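Long-range contact in alginase (Pseudoalteromonas, PDB 4Q8K), which cleaves alginate as a polysaccharide lyase of family 18, probably by beta-elimination at the glycosidic bonds of its uronic acid chain: residues P182-E190 with K318-Q326. Residues are numbered along the deposited sequence; the frame is centred on the assembly and turned at random.
With SO4 (sulfate ion), chain D.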
loop_
_atom_site.group_PDB
_atom_site.type_symbol
_atom_site.label_atom_id
_atom_site.label_comp_id
_atom_site.label_asym_id
_atom_site.label_seq_id
_atom_site.Cartn_x
_atom_site.Cartn_y
_atom_site.Cartn_z
ATOM N N PRO A 182 9.473 -14.136 1.187
ATOM C CA PRO A 182 9.344 -15.411 0.473
ATOM C C PRO A 182 8.188 -15.429 -0.528
ATOM O O PRO A 182 8.337 -16.014 -1.597
ATOM C CB PRO A 182 9.084 -16.417 1.598
ATOM C CG PRO A 182 9.753 -15.797 2.795
ATOM C CD PRO A 182 9.538 -14.323 2.649
ATOM N N ASN A 183 7.072 -14.789 -0.185
ATOM C CA ASN A 183 5.859 -14.850 -1.003
ATOM C C ASN A 183 5.589 -13.595 -1.838
ATOM O O ASN A 183 4.653 -13.568 -2.643
ATOM C CB ASN A 183 4.641 -15.131 -0.121
ATOM C CG ASN A 183 4.677 -16.512 0.511
ATOM O OD1 ASN A 183 5.226 -17.452 -0.059
ATOM N ND2 ASN A 183 4.077 -16.641 1.691
ATOM N N GLY A 184 6.397 -12.557 -1.647
ATOM C CA GLY A 184 6.146 -11.281 -2.294
ATOM C C GLY A 184 6.191 -11.366 -3.807
ATOM O O GLY A 184 6.825 -12.267 -4.364
ATOM N N ASN A 185 5.669 -10.345 -4.437
ATOM C CA ASN A 185 5.567 -10.326 -5.873
ATOM C C ASN A 185 6.052 -8.973 -6.382
ATOM O O ASN A 185 5.448 -8.323 -7.178
ATOM C CB ASN A 185 4.141 -10.716 -6.340
ATOM C CG ASN A 185 3.097 -10.530 -5.243
ATOM O OD1 ASN A 185 2.841 -9.410 -4.834
ATOM N ND2 ASN A 185 2.636 -11.633 -4.655
ATOM N N GLY A 186 7.183 -8.562 -5.859
ATOM C CA GLY A 186 7.760 -7.297 -6.252
ATOM C C GLY A 186 8.818 -6.842 -5.277
ATOM O O GLY A 186 9.467 -7.658 -4.619
ATOM N N TRP A 187 8.993 -5.532 -5.198
ATOM C CA TRP A 187 9.927 -4.927 -4.260
ATOM C C TRP A 187 9.132 -4.006 -3.365
ATOM O O TRP A 187 8.205 -3.355 -3.837
ATOM C CB TRP A 187 10.953 -4.090 -5.001
ATOM C CG TRP A 187 12.162 -4.847 -5.435
ATOM C CD1 TRP A 187 12.563 -6.083 -5.003
ATOM C CD2 TRP A 187 13.117 -4.429 -6.405
ATOM N NE1 TRP A 187 13.732 -6.447 -5.638
ATOM C CE2 TRP A 187 14.095 -5.441 -6.494
ATOM C CE3 TRP A 187 13.257 -3.279 -7.187
ATOM C CZ2 TRP A 187 15.179 -5.352 -7.360
ATOM C CZ3 TRP A 187 14.341 -3.184 -8.036
ATOM C CH2 TRP A 187 15.291 -4.214 -8.111
ATOM N N ARG A 188 9.490 -3.933 -2.088
ATOM C CA ARG A 188 8.769 -3.039 -1.184
ATOM C C ARG A 188 9.668 -2.144 -0.343
ATOM O O ARG A 188 10.848 -2.441 -0.106
ATOM C CB ARG A 188 7.814 -3.816 -0.267
ATOM C CG ARG A 188 8.507 -4.456 0.930
ATOM C CD ARG A 188 7.586 -5.391 1.681
ATOM N NE ARG A 188 7.080 -6.463 0.830
ATOM C CZ ARG A 188 6.290 -7.445 1.244
ATOM N NH1 ARG A 188 5.888 -7.501 2.511
ATOM N NH2 ARG A 188 5.896 -8.377 0.386
ATOM N N HIS A 189 9.076 -1.043 0.103
ATOM C CA HIS A 189 9.659 -0.167 1.107
ATOM C C HIS A 189 8.462 0.236 1.962
ATOM O O HIS A 189 7.614 0.999 1.510
ATOM C CB HIS A 189 10.271 1.052 0.455
ATOM C CG HIS A 189 11.361 1.684 1.263
ATOM N ND1 HIS A 189 11.914 2.898 0.937
ATOM C CD2 HIS A 189 11.990 1.266 2.388
ATOM C CE1 HIS A 189 12.857 3.202 1.820
ATOM N NE2 HIS A 189 12.923 2.227 2.706
ATOM N N GLU A 190 8.387 -0.287 3.184
ATOM C CA GLU A 190 7.113 -0.353 3.884
ATOM C C GLU A 190 7.283 -0.448 5.399
ATOM O O GLU A 190 8.282 -0.995 5.893
ATOM C CB GLU A 190 6.409 -1.608 3.375
ATOM C CG GLU A 190 5.008 -1.865 3.845
ATOM C CD GLU A 190 4.455 -3.110 3.182
ATOM O OE1 GLU A 190 4.792 -4.234 3.623
ATOM O OE2 GLU A 190 3.703 -2.962 2.204
ATOM N N LYS A 318 -0.150 -2.082 7.209
ATOM C CA LYS A 318 1.119 -1.685 6.613
ATOM C C LYS A 318 0.911 -0.488 5.707
ATOM O O LYS A 318 -0.187 -0.279 5.177
ATOM C CB LYS A 318 1.717 -2.827 5.776
ATOM C CG LYS A 318 1.589 -4.199 6.394
ATOM C CD LYS A 318 2.485 -5.215 5.693
ATOM C CE LYS A 318 2.022 -5.506 4.279
ATOM N NZ LYS A 318 2.958 -6.485 3.614
ATOM N N PHE A 319 1.962 0.293 5.496
ATOM C CA PHE A 319 1.855 1.392 4.543
ATOM C C PHE A 319 3.236 1.726 4.005
ATOM O O PHE A 319 4.243 1.419 4.643
ATOM C CB PHE A 319 1.211 2.614 5.204
ATOM C CG PHE A 319 2.069 3.249 6.258
ATOM C CD1 PHE A 319 2.064 2.761 7.556
ATOM C CD2 PHE A 319 2.873 4.326 5.954
ATOM C CE1 PHE A 319 2.860 3.343 8.532
ATOM C CE2 PHE A 319 3.672 4.915 6.927
ATOM C CZ PHE A 319 3.657 4.420 8.217
ATOM N N GLY A 320 3.268 2.338 2.825
ATOM C CA GLY A 320 4.506 2.682 2.150
ATOM C C GLY A 320 4.366 2.513 0.650
ATOM O O GLY A 320 3.445 3.043 0.029
ATOM N N ASN A 321 5.280 1.765 0.048
ATOM C CA ASN A 321 5.238 1.610 -1.392
ATOM C C ASN A 321 5.678 0.195 -1.707
ATOM O O ASN A 321 6.873 -0.123 -1.648
ATOM C CB ASN A 321 6.139 2.666 -2.048
ATOM C CG ASN A 321 6.185 2.556 -3.565
ATOM O OD1 ASN A 321 5.667 1.607 -4.147
ATOM N ND2 ASN A 321 6.835 3.518 -4.202
ATOM N N TYR A 322 4.697 -0.664 -1.974
ATOM C CA TYR A 322 4.943 -2.049 -2.354
ATOM C C TYR A 322 4.699 -2.187 -3.854
ATOM O O TYR A 322 3.571 -2.386 -4.292
ATOM C CB TYR A 322 3.992 -2.946 -1.569
ATOM C CG TYR A 322 4.117 -4.432 -1.796
ATOM C CD1 TYR A 322 5.124 -4.970 -2.589
ATOM C CD2 TYR A 322 3.204 -5.304 -1.217
ATOM C CE1 TYR A 322 5.221 -6.332 -2.784
ATOM C CE2 TYR A 322 3.291 -6.674 -1.412
ATOM C CZ TYR A 322 4.306 -7.179 -2.202
ATOM O OH TYR A 322 4.402 -8.539 -2.396
ATOM N N LEU A 323 5.777 -2.077 -4.631
ATOM C CA LEU A 323 5.719 -2.080 -6.094
ATOM C C LEU A 323 5.476 -3.484 -6.656
ATOM O O LEU A 323 6.226 -4.423 -6.366
ATOM C CB LEU A 323 7.022 -1.499 -6.655
ATOM C CG LEU A 323 7.102 -1.145 -8.147
ATOM C CD1 LEU A 323 6.162 0.008 -8.481
ATOM C CD2 LEU A 323 8.551 -0.802 -8.524
ATOM N N GLN A 324 4.412 -3.612 -7.450
ATOM C CA GLN A 324 3.925 -4.893 -7.934
ATOM C C GLN A 324 4.590 -5.254 -9.258
ATOM O O GLN A 324 4.617 -4.442 -10.177
ATOM C CB GLN A 324 2.408 -4.825 -8.140
ATOM C CG GLN A 324 1.625 -4.431 -6.881
ATOM C CD GLN A 324 1.763 -5.463 -5.767
ATOM O OE1 GLN A 324 2.377 -5.197 -4.728
ATOM N NE2 GLN A 324 1.184 -6.641 -5.975
ATOM N N SER A 325 5.125 -6.471 -9.349
ATOM C CA SER A 325 5.774 -6.907 -10.586
ATOM C C SER A 325 4.722 -7.518 -11.503
ATOM O O SER A 325 4.451 -8.712 -11.439
ATOM C CB SER A 325 6.887 -7.915 -10.293
ATOM O OG SER A 325 7.602 -8.236 -11.478
ATOM N N GLN A 326 4.116 -6.676 -12.339
ATOM C CA GLN A 326 2.971 -7.079 -13.153
ATOM C C GLN A 326 2.926 -6.269 -14.447
ATOM O O GLN A 326 3.187 -5.059 -14.454
ATOM C CB GLN A 326 1.665 -6.898 -12.350
ATOM C CG GLN A 326 0.431 -7.546 -12.963
ATOM C CD GLN A 326 -0.827 -7.258 -12.149
ATOM O OE1 GLN A 326 -1.720 -8.096 -12.047
ATOM N NE2 GLN A 326 -0.889 -6.076 -11.566
HETATM S S SO4 D . 4.129 -11.167 2.426
HETATM O O1 SO4 D . 4.375 -12.374 3.219
HETATM O O2 SO4 D . 2.690 -11.052 2.181
HETATM O O3 SO4 D . 4.634 -10.008 3.159
HETATM O O4 SO4 D . 4.824 -11.282 1.152
#
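Arg188 lays its guanidinium over one face of the Tyr322 ring, a cation-pi contact with CZ of Arg188 4.2 Å from the ring centroid. The guanidinium and ring planes are 46° apart, so the group sits over the face obliquely and is not stacked flat on it. A bend in the arginine chain at chi3 (59°) brings the group back over the ring. NH1 of Arg188 then gives a fairly straight hydrogen bond to sulfate O3 (2.9 Å), and NH2 of Arg188 reaches sulfate O4 at 3.2 Å. This anion, probably from the crystallisation liquor, meets the guanidinium edge and is also bonded by Thr181. Tyr322 has its CG anti to the backbone N (chi1 -178°), which carries the hydroxyl to the loop before strand 186-190; there Asn185 N donates to Tyr322 OH at 3.0 Å. A leucine in place of Tyr322 would probably leave the Asn185 N-H without this acceptor and the Arg188 guanidinium without its aromatic support. Glu190 runs extended to the lysine, and its OE1 forms a salt bridge with NZ of Lys318 (2.9 Å), which comes to the syn side but tilted out of the carboxylate plane. NZ of Lys318 also lies 3.3 Å from NH1 of Arg188; Glu190, which reaches Arg188 by a long salt bridge, and Glu157, which pairs with Arg188 NH1, probably offset this gathering of positive charge. Beneath, strands 186-190 and 321-324 run antiparallel, their axes 4.7 Å apart at closest approach, with Trp187–Leu323 and His189–Asn321 as hydrogen-bonded pairs. Their side chains leave by the other face, where Trp187 and Leu323 meet helix 340-349. At Gly186 and Gly320 a side chain would collide with the preceding carbonyl, and at Gly320 the chain bends between strands. Such a polar, anion-binding face is consistent with the substrate cleft of the concanavalin-like beta-jelly-roll alginate lyases.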